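Local coordinates for protein double Glycine Motif Protease domain from AMS/PCAT Transporter (Lachnospiraceae bacterium C6A11, PDB 6MPZ) that probably cleaves leader peptides after a double-glycine motif, as the C39 cysteine protease domain of a transporter that exports lantibiotic-type peptides, at residues Q5-T10 against I140-D145. Numbering follows the deposited sequence.
Sequences QIQPVT and IFKPTD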
loop_
_atom_site.group_PDB
_atom_site.type_symbol
_atom_site.label_atom_id
_atom_site.label_comp_id
_atom_site.label_asym_id
_atom_site.label_seq_id
_atom_site.Cartn_x
_atom_site.Cartn_y
_atom_site.Cartn_z
ATOM N N GLN A 5 -15.194 13.085 0.282
ATOM C CA GLN A 5 -15.729 12.809 1.648
ATOM C C GLN A 5 -15.161 11.524 2.257
ATOM O O GLN A 5 -15.147 11.463 3.481
ATOM C CB GLN A 5 -17.282 12.821 1.660
ATOM C CG GLN A 5 -17.921 13.439 2.922
ATOM C CD GLN A 5 -19.331 12.926 3.223
ATOM O OE1 GLN A 5 -20.310 13.312 2.573
ATOM N NE2 GLN A 5 -19.449 12.084 4.252
ATOM N N ILE A 6 -14.707 10.534 1.468
ATOM C CA ILE A 6 -14.167 9.290 2.035
ATOM C C ILE A 6 -12.835 9.540 2.764
ATOM O O ILE A 6 -11.921 10.138 2.207
ATOM C CB ILE A 6 -14.019 8.177 0.964
ATOM C CG1 ILE A 6 -15.412 7.691 0.535
ATOM C CG2 ILE A 6 -13.214 6.981 1.495
ATOM C CD1 ILE A 6 -15.524 7.288 -0.915
ATOM N N GLN A 7 -12.774 9.117 4.023
ATOM C CA GLN A 7 -11.621 9.307 4.878
ATOM C C GLN A 7 -10.963 7.961 5.114
ATOM O O GLN A 7 -11.607 6.924 4.930
ATOM C CB GLN A 7 -12.034 9.919 6.247
ATOM C CG GLN A 7 -12.360 11.413 6.241
ATOM C CD GLN A 7 -11.231 12.258 5.660
ATOM O OE1 GLN A 7 -11.420 12.920 4.650
ATOM N NE2 GLN A 7 -10.043 12.218 6.284
ATOM N N PRO A 8 -9.675 7.976 5.531
ATOM C CA PRO A 8 -9.047 6.753 6.006
ATOM C C PRO A 8 -9.701 6.274 7.299
ATOM O O PRO A 8 -10.246 7.060 8.055
ATOM C CB PRO A 8 -7.580 7.152 6.249
ATOM C CG PRO A 8 -7.422 8.578 5.855
ATOM C CD PRO A 8 -8.784 9.155 5.682
ATOM N N VAL A 9 -9.646 4.970 7.511
ATOM C CA VAL A 9 -10.108 4.332 8.706
ATOM C C VAL A 9 -8.936 4.249 9.663
ATOM O O VAL A 9 -7.841 3.788 9.303
ATOM C CB VAL A 9 -10.612 2.907 8.353
ATOM C CG1 VAL A 9 -10.802 2.019 9.589
ATOM C CG2 VAL A 9 -11.918 3.042 7.561
ATOM N N THR A 10 -9.165 4.654 10.894
ATOM C CA THR A 10 -8.182 4.503 11.965
ATOM C C THR A 10 -8.546 3.434 12.983
ATOM O O THR A 10 -7.722 3.150 13.841
ATOM C CB THR A 10 -8.032 5.801 12.738
ATOM O OG1 THR A 10 -9.098 5.904 13.668
ATOM C CG2 THR A 10 -8.083 7.015 11.816
ATOM N N ILE A 140 1.274 5.692 3.541
ATOM C CA ILE A 140 0.136 6.161 4.275
ATOM C C ILE A 140 -0.463 7.287 3.440
ATOM O O ILE A 140 0.273 8.141 2.926
ATOM C CB ILE A 140 0.599 6.647 5.675
ATOM C CG1 ILE A 140 1.008 5.446 6.556
ATOM C CG2 ILE A 140 -0.451 7.537 6.361
ATOM C CD1 ILE A 140 -0.171 4.735 7.193
ATOM N N PHE A 141 -1.784 7.249 3.247
ATOM C CA PHE A 141 -2.455 8.151 2.317
ATOM C C PHE A 141 -3.597 8.852 3.000
ATOM O O PHE A 141 -4.214 8.303 3.910
ATOM C CB PHE A 141 -2.987 7.404 1.083
ATOM C CG PHE A 141 -1.935 6.616 0.349
ATOM C CD1 PHE A 141 -1.120 7.227 -0.594
ATOM C CD2 PHE A 141 -1.753 5.261 0.596
ATOM C CE1 PHE A 141 -0.148 6.506 -1.246
ATOM C CE2 PHE A 141 -0.785 4.562 -0.071
ATOM C CZ PHE A 141 0.005 5.169 -0.988
ATOM N N LYS A 142 -3.876 10.062 2.536
ATOM C CA LYS A 142 -4.915 10.909 3.089
ATOM C C LYS A 142 -5.436 11.731 1.893
ATOM O O LYS A 142 -4.645 12.111 1.016
ATOM C CB LYS A 142 -4.302 11.799 4.193
ATOM C CG LYS A 142 -5.002 13.091 4.587
ATOM C CD LYS A 142 -5.191 13.317 6.099
ATOM C CE LYS A 142 -6.500 12.658 6.529
ATOM N NZ LYS A 142 -6.908 12.852 7.950
ATOM N N PRO A 143 -6.756 11.993 1.835
ATOM C CA PRO A 143 -7.278 12.875 0.796
ATOM C C PRO A 143 -6.856 14.348 0.911
ATOM O O PRO A 143 -6.377 14.786 1.955
ATOM C CB PRO A 143 -8.806 12.751 0.927
ATOM C CG PRO A 143 -9.048 12.064 2.176
ATOM C CD PRO A 143 -7.836 11.316 2.553
ATOM N N THR A 144 -7.185 15.113 -0.129
ATOM C CA THR A 144 -6.339 16.160 -0.745
ATOM C C THR A 144 -6.057 17.426 0.065
ATOM O O THR A 144 -4.939 17.596 0.521
ATOM C CB THR A 144 -6.891 16.602 -2.139
ATOM O OG1 THR A 144 -7.647 17.809 -2.019
ATOM C CG2 THR A 144 -7.790 15.535 -2.845
ATOM N N ASP A 145 -7.067 18.290 0.229
ATOM C CA ASP A 145 -6.904 19.658 0.778
ATOM C C ASP A 145 -6.171 19.713 2.125
ATOM O O ASP A 145 -5.507 20.705 2.438
ATOM C CB ASP A 145 -8.263 20.375 0.891
ATOM C CG ASP A 145 -9.207 19.702 1.882
ATOM O OD1 ASP A 145 -8.879 19.645 3.086
ATOM O OD2 ASP A 145 -10.281 19.231 1.457
#
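Gln-7 faces Pro-143 and Pro-8 faces Lys-142 as two extended backbones run past each other in opposite directions, with CA atoms 6.5 Å apart for Pro-8 and Lys-142, too far for strand pairing. The two proline rings turn their CD atoms toward each other, Pro-8 CD lying 3.9 Å from Pro-143 CD. On the Pro-8 ring, CG also rests 3.8 Å from the carbonyl oxygen of Phe-141, while CG of Pro-143 comes within 3.5 Å of Ile-6 O. Gln-7 has its CG anti to the carbonyl carbon (chi1 -76°), and a second bend at chi2 carries the amide toward Lys-142 and Pro-143. There OE1 touches Pro-143 CG at 3.5 Å. Lys-142, bent at chi2 and chi3, crosses the glutamine at a slant, its CE and NZ both 3.6 Å from Gln-7 NE2. With 196 Å² buried in all, this is a modest surface contact built from van der Waals touches. It lays the N-terminal arm alongside strand 137-142 and the loop that follows, joining it to the antiparallel sheet of the papain-like C39 peptidase domain. Tyr-39 touches both prolines, and Tyr-38 of helix 27-38 hydrogen-bonds Gln-7 O. Phe-141, buried, packs on Val-35 of that helix and on Ala-75 and Ile-94 of strands 74-79 and 93-97, between which strand 137-142 lies.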